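Local coordinates for erythrocyte membrane protein 1 (Plasmodium falciparum, PDB 2XU0) that probably binds receptors on host cells as an erythrocyte-surface adhesin, its N-terminal segment and first Duffy-binding-like domain being the rosetting part described here, at residues A[31-36]-A[418-423]; A[223-228]-A[250-255]. The protein carries 10 engineered substitutions. All coordinates share one frame; numbering follows the deposited sequence. Where two conformers were deposited one is given.

Contact 1: A[31-36]-A[418-423]; sequences IKIYNQ and YENLDK
Asn420 points its side chain across the gap at Lys32 and Ile33, and it is easiest to follow outward from its own helix. Its CB heads for helix 22-39 but still lies 5.5 Å from Ile33 CD1. With CG beside the backbone N (chi1 -86°), the amide is carried forward, and its two branches reach different neighbours. The oxygen branch passes near the aliphatic part of Lys32: Asn420 OD1 lies 4.0 Å from Lys32 CD, the two chains crossing at a slant. The lysine chain bends at its last torsion (chi4 78°); Lys32 NZ stays 4.8 Å from Asn420 OD1, too far for a hydrogen bond, and the chains touch only loosely. Here helix 22-39 of the N-terminal segment of PfEMP1 lies against the short helix 415-423 of the Duffy-binding-like domain's C-terminal subdomain, residues some 380 positions apart in the chain. The nitrogen branch of the same amide faces the tip of Ile33, with Asn420 ND2 4.2 Å from Ile33 CD1. That nitrogen is already in use: it donates to the carbonyl O of Glu416, one turn back in its own helix, which helps fix the rotation of the amide and satisfies an N-H of a buried side chain. Ile33 also leans on Glu416 and Phe417, and Gln36 touches Glu416, while Lys32 reaches on to Lys424.

Contact 2: A[223-228]-A[250-255]; sequences VVFKKI and AKLRED. Engineered in segment 250-255: Ala250 (natural residue Ser).
The aliphatic stem of Arg253 lies over one face of the Phe225 ring. Arg253 CG sits 3.5 Å from the centroid of the Phe225 ring and only 6° off its normal, a CH-pi contact squarely over that face. The next carbon steps toward the rim: Arg253 CD is 3.4 Å from Phe225 CD2. Bends at chi2 (-146°) and chi3 draw the chain across the ring before it leaves, and the guanidinium ends up tilted 28° from the ring plane. Its head is hydrogen-bonded further on, Arg253 NH1 donating to Val203 O and Gln218 OE1; these bonds help hold the stem in place over the ring. The one to Gln218 returns to helix 216-231, and through it the arginine also ties the two helices together. Leu252 comes in obliquely, with Leu252 CD2 3.5 Å from the backbone Phe225 O and 4.1 Å from Phe225 CD1. Trp256, one turn on from Leu252, meets Phe225 edge-to-face, and Leu157 of helix 154-175 touches Phe225 as well. The contact is mostly apolar, with one methyl also against a backbone carbonyl O, as helices 216-231 and 249-268 pack together within the mainly helical Duffy-binding-like fold.

The two contacts sit about 24 Å apart, centre to centre, and share no helix; their nearest atoms are about 8 Å apart. Contact 1 joins parts remote in sequence, the N-terminal segment and the C-terminal subdomain, while contact 2 joins two segments separated by little more than twenty residues in the Duffy binding region. Contact 1 is thin and partly buried, with an exposed lysine at its margin. Contact 2 is buried, though its centre lies farther from the chain's centre (about 27 Å against 20 Å), and it buries more than twice the surface (213 against 92 Å²). A single lysine methylene grazes an amide in contact 1; two arginine methylenes lie on a ring in contact 2.

Contact 1: A[31-36]-A[418-423]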
loop_
_atom_site.group_PDB
_atom_site.type_symbol
_atom_site.label_atom_id
_atom_site.label_comp_id
_atom_site.label_asym_id
_atom_site.label_seq_id
_atom_site.Cartn_x
_atom_site.Cartn_y
_atom_site.Cartn_z
ATOM N N ILE A 31 1.510 2.607 16.918
ATOM C CA ILE A 31 2.332 3.226 17.978
ATOM C C ILE A 31 2.070 2.487 19.284
ATOM O O ILE A 31 3.018 2.180 20.000
ATOM C CB ILE A 31 1.962 4.736 18.203
ATOM C CG1 ILE A 31 2.432 5.595 17.062
ATOM C CG2 ILE A 31 2.567 5.264 19.537
ATOM C CD1 ILE A 31 2.086 6.993 17.230
ATOM N N LYS A 32 0.777 2.261 19.619
ATOM C CA LYS A 32 0.407 1.579 20.858
ATOM C C LYS A 32 0.962 0.156 20.870
ATOM O O LYS A 32 1.562 -0.234 21.868
ATOM C CB LYS A 32 -1.107 1.574 21.066
ATOM C CG LYS A 32 -1.723 2.941 21.248
ATOM C CD LYS A 32 -3.053 2.821 21.995
ATOM C CE LYS A 32 -3.691 4.162 22.271
ATOM N NZ LYS A 32 -4.365 4.721 21.065
ATOM N N ILE A 33 0.834 -0.585 19.742
ATOM C CA ILE A 33 1.369 -1.945 19.621
ATOM C C ILE A 33 2.905 -1.969 19.818
ATOM O O ILE A 33 3.425 -2.796 20.572
ATOM C CB ILE A 33 0.932 -2.616 18.287
ATOM C CG1 ILE A 33 -0.598 -2.622 18.099
ATOM C CG2 ILE A 33 1.550 -4.012 18.105
ATOM C CD1 ILE A 33 -1.492 -3.211 19.303
ATOM N N TYR A 34 3.610 -1.050 19.150
ATOM C CA TYR A 34 5.060 -0.934 19.241
ATOM C C TYR A 34 5.457 -0.655 20.699
ATOM O O TYR A 34 6.382 -1.288 21.204
ATOM C CB TYR A 34 5.587 0.153 18.278
ATOM C CG TYR A 34 7.058 0.468 18.452
ATOM C CD1 TYR A 34 7.471 1.593 19.166
ATOM C CD2 TYR A 34 8.039 -0.404 17.984
ATOM C CE1 TYR A 34 8.827 1.871 19.359
ATOM C CE2 TYR A 34 9.396 -0.148 18.190
ATOM C CZ TYR A 34 9.784 0.991 18.880
ATOM O OH TYR A 34 11.116 1.258 19.075
ATOM N N ASN A 35 4.758 0.286 21.353
ATOM C CA ASN A 35 4.982 0.659 22.761
ATOM C C ASN A 35 4.819 -0.522 23.714
ATOM O O ASN A 35 5.668 -0.707 24.579
ATOM C CB ASN A 35 4.067 1.802 23.174
ATOM C CG ASN A 35 4.516 3.140 22.676
ATOM O OD1 ASN A 35 5.665 3.334 22.298
ATOM N ND2 ASN A 35 3.604 4.105 22.661
ATOM N N GLN A 36 3.774 -1.350 23.525
ATOM C CA GLN A 36 3.565 -2.550 24.353
ATOM C C GLN A 36 4.731 -3.510 24.194
ATOM O O GLN A 36 5.193 -4.084 25.176
ATOM C CB GLN A 36 2.265 -3.290 23.970
ATOM C CG GLN A 36 0.986 -2.670 24.527
ATOM C CD GLN A 36 -0.249 -3.099 23.752
ATOM O OE1 GLN A 36 -1.082 -2.273 23.375
ATOM N NE2 GLN A 36 -0.405 -4.394 23.481
ATOM N N TYR A 418 -6.554 -5.695 16.411
ATOM C CA TYR A 418 -7.990 -5.824 16.152
ATOM C C TYR A 418 -8.798 -5.499 17.431
ATOM O O TYR A 418 -9.873 -4.920 17.308
ATOM C CB TYR A 418 -8.348 -7.163 15.481
ATOM C CG TYR A 418 -7.977 -7.202 14.011
ATOM C CD1 TYR A 418 -8.769 -6.573 13.052
ATOM C CD2 TYR A 418 -6.850 -7.892 13.572
ATOM C CE1 TYR A 418 -8.419 -6.590 11.697
ATOM C CE2 TYR A 418 -6.508 -7.940 12.219
ATOM C CZ TYR A 418 -7.289 -7.278 11.286
ATOM O OH TYR A 418 -6.933 -7.296 9.956
ATOM N N GLU A 419 -8.214 -5.735 18.648
ATOM C CA GLU A 419 -8.835 -5.365 19.941
ATOM C C GLU A 419 -9.009 -3.823 19.945
ATOM O O GLU A 419 -10.092 -3.332 20.234
ATOM C CB GLU A 419 -7.937 -5.803 21.130
ATOM C CG GLU A 419 -8.581 -6.795 22.087
ATOM C CD GLU A 419 -7.805 -8.078 22.329
ATOM O OE1 GLU A 419 -6.659 -8.003 22.833
ATOM O OE2 GLU A 419 -8.364 -9.166 22.064
ATOM N N ASN A 420 -7.954 -3.078 19.550
ATOM C CA ASN A 420 -7.972 -1.617 19.468
ATOM C C ASN A 420 -8.931 -1.050 18.431
ATOM O O ASN A 420 -9.505 -0.004 18.687
ATOM C CB ASN A 420 -6.577 -1.056 19.266
ATOM C CG ASN A 420 -5.856 -0.857 20.562
ATOM O OD1 ASN A 420 -5.988 0.187 21.212
ATOM N ND2 ASN A 420 -5.116 -1.876 20.992
ATOM N N LEU A 421 -9.080 -1.700 17.255
ATOM C CA LEU A 421 -10.016 -1.270 16.201
ATOM C C LEU A 421 -11.440 -1.346 16.722
ATOM O O LEU A 421 -12.255 -0.470 16.431
ATOM C CB LEU A 421 -9.922 -2.177 14.952
ATOM C CG LEU A 421 -8.840 -1.895 13.945
ATOM C CD1 LEU A 421 -8.812 -2.983 12.912
ATOM C CD2 LEU A 421 -9.041 -0.528 13.271
ATOM N N ASP A 422 -11.732 -2.424 17.452
ATOM C CA ASP A 422 -13.019 -2.698 18.087
ATOM C C ASP A 422 -13.355 -1.654 19.142
ATOM O O ASP A 422 -14.483 -1.172 19.143
ATOM C CB ASP A 422 -13.032 -4.099 18.705
ATOM C CG ASP A 422 -14.294 -4.401 19.484
ATOM O OD1 ASP A 422 -15.321 -4.719 18.849
ATOM O OD2 ASP A 422 -14.244 -4.359 20.733
ATOM N N LYS A 423 -12.383 -1.299 20.023
ATOM C CA LYS A 423 -12.526 -0.284 21.074
ATOM C C LYS A 423 -12.974 1.040 20.471
ATOM O O LYS A 423 -13.818 1.723 21.051
ATOM C CB LYS A 423 -11.219 -0.109 21.872
ATOM C CG LYS A 423 -11.124 -1.052 23.068
ATOM C CD LYS A 423 -9.765 -0.974 23.752
ATOM C CE LYS A 423 -9.493 -2.190 24.602
ATOM N NZ LYS A 423 -8.046 -2.323 24.907
#

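Contact 2: A[223-228]-A[250-255]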
loop_
_atom_site.group_PDB
_atom_site.type_symbol
_atom_site.label_atom_id
_atom_site.label_comp_id
_atom_site.label_asym_id
_atom_site.label_seq_id
_atom_site.Cartn_x
_atom_site.Cartn_y
_atom_site.Cartn_z
ATOM N N VAL A 223 16.436 -21.048 8.124
ATOM C CA VAL A 223 17.763 -21.665 8.267
ATOM C C VAL A 223 18.668 -20.684 9.042
ATOM O O VAL A 223 19.262 -21.070 10.056
ATOM C CB VAL A 223 18.368 -22.081 6.889
ATOM C CG1 VAL A 223 19.865 -22.408 7.000
ATOM C CG2 VAL A 223 17.602 -23.262 6.277
ATOM N N VAL A 224 18.730 -19.407 8.593
ATOM C CA VAL A 224 19.530 -18.355 9.256
ATOM C C VAL A 224 19.101 -18.177 10.714
ATOM O O VAL A 224 19.954 -18.116 11.601
ATOM C CB VAL A 224 19.527 -17.010 8.489
ATOM C CG1 VAL A 224 20.435 -15.985 9.169
ATOM C CG2 VAL A 224 19.964 -17.208 7.054
ATOM N N PHE A 225 17.782 -18.140 10.963
ATOM C CA PHE A 225 17.248 -17.974 12.316
ATOM C C PHE A 225 17.453 -19.167 13.259
ATOM O O PHE A 225 17.487 -18.975 14.477
ATOM C CB PHE A 225 15.815 -17.432 12.287
ATOM C CG PHE A 225 15.722 -15.917 12.185
ATOM C CD1 PHE A 225 15.970 -15.110 13.296
ATOM C CD2 PHE A 225 15.301 -15.308 11.009
ATOM C CE1 PHE A 225 15.850 -13.720 13.216
ATOM C CE2 PHE A 225 15.132 -13.919 10.941
ATOM C CZ PHE A 225 15.407 -13.133 12.045
ATOM N N LYS A 226 17.647 -20.386 12.699
ATOM C CA LYS A 226 17.958 -21.611 13.459
ATOM C C LYS A 226 19.424 -21.509 13.967
ATOM O O LYS A 226 19.694 -21.740 15.147
ATOM C CB LYS A 226 17.749 -22.846 12.569
ATOM C CG LYS A 226 17.839 -24.178 13.325
ATOM C CD LYS A 226 17.476 -25.353 12.432
ATOM C CE LYS A 226 17.625 -26.681 13.128
ATOM N NZ LYS A 226 17.431 -27.814 12.180
ATOM N N LYS A 227 20.340 -21.076 13.075
ATOM C CA LYS A 227 21.747 -20.801 13.362
ATOM C C LYS A 227 21.864 -19.736 14.445
ATOM O O LYS A 227 22.559 -19.966 15.434
ATOM C CB LYS A 227 22.480 -20.348 12.086
ATOM C CG LYS A 227 22.621 -21.459 11.063
ATOM C CD LYS A 227 23.109 -20.934 9.751
ATOM C CE LYS A 227 23.509 -22.036 8.806
ATOM N NZ LYS A 227 24.106 -21.479 7.570
ATOM N N ILE A 228 21.139 -18.595 14.299
ATOM C CA ILE A 228 21.134 -17.497 15.285
ATOM C C ILE A 228 20.726 -18.037 16.650
ATOM O O ILE A 228 21.437 -17.784 17.614
ATOM C CB ILE A 228 20.293 -16.243 14.834
ATOM C CG1 ILE A 228 20.903 -15.594 13.580
ATOM C CG2 ILE A 228 20.187 -15.201 15.964
ATOM C CD1 ILE A 228 19.961 -14.646 12.783
ATOM N N ALA A 250 9.220 -17.628 16.117
ATOM C CA ALA A 250 8.318 -16.507 15.857
ATOM C C ALA A 250 8.667 -15.301 16.751
ATOM O O ALA A 250 8.766 -14.185 16.242
ATOM C CB ALA A 250 6.872 -16.931 16.065
ATOM N N LYS A 251 8.938 -15.541 18.046
ATOM C CA LYS A 251 9.303 -14.507 19.011
ATOM C C LYS A 251 10.716 -13.983 18.711
ATOM O O LYS A 251 10.963 -12.779 18.752
ATOM C CB LYS A 251 9.205 -15.051 20.434
ATOM C CG LYS A 251 9.441 -14.000 21.495
ATOM C CD LYS A 251 9.605 -14.630 22.882
ATOM C CE LYS A 251 10.038 -13.626 23.931
ATOM N NZ LYS A 251 9.115 -12.456 24.016
ATOM N N LEU A 252 11.622 -14.895 18.367
ATOM C CA LEU A 252 13.001 -14.579 18.006
ATOM C C LEU A 252 13.076 -13.653 16.777
ATOM O O LEU A 252 13.872 -12.706 16.775
ATOM C CB LEU A 252 13.778 -15.887 17.760
ATOM C CG LEU A 252 15.271 -15.759 17.471
ATOM C CD1 LEU A 252 16.039 -15.378 18.731
ATOM C CD2 LEU A 252 15.814 -17.059 16.909
ATOM N N ARG A 253 12.260 -13.929 15.742
ATOM C CA ARG A 253 12.244 -13.099 14.531
ATOM C C ARG A 253 11.603 -11.729 14.773
ATOM O O ARG A 253 12.074 -10.743 14.213
ATOM C CB ARG A 253 11.533 -13.808 13.384
ATOM C CG ARG A 253 12.217 -15.059 12.903
ATOM C CD ARG A 253 11.964 -15.105 11.421
ATOM N NE ARG A 253 11.301 -16.314 11.012
ATOM C CZ ARG A 253 10.866 -16.556 9.787
ATOM N NH1 ARG A 253 10.991 -15.639 8.833
ATOM N NH2 ARG A 253 10.291 -17.709 9.504
ATOM N N GLU A 254 10.545 -11.671 15.622
ATOM C CA GLU A 254 9.835 -10.454 16.040
ATOM C C GLU A 254 10.791 -9.488 16.723
ATOM O O GLU A 254 10.721 -8.279 16.478
ATOM C CB GLU A 254 8.774 -10.800 17.106
ATOM C CG GLU A 254 7.451 -11.252 16.548
ATOM C CD GLU A 254 6.479 -11.806 17.574
ATOM O OE1 GLU A 254 5.453 -12.380 17.139
ATOM O OE2 GLU A 254 6.735 -11.679 18.799
ATOM N N ASP A 255 11.588 -10.018 17.693
ATOM C CA ASP A 255 12.542 -9.231 18.477
ATOM C C ASP A 255 13.704 -8.833 17.615
ATOM O O ASP A 255 14.139 -7.696 17.692
ATOM C CB ASP A 255 13.009 -10.015 19.711
ATOM C CG ASP A 255 11.918 -10.118 20.753
ATOM O OD1 ASP A 255 10.800 -9.586 20.505
ATOM O OD2 ASP A 255 12.191 -10.662 21.837
#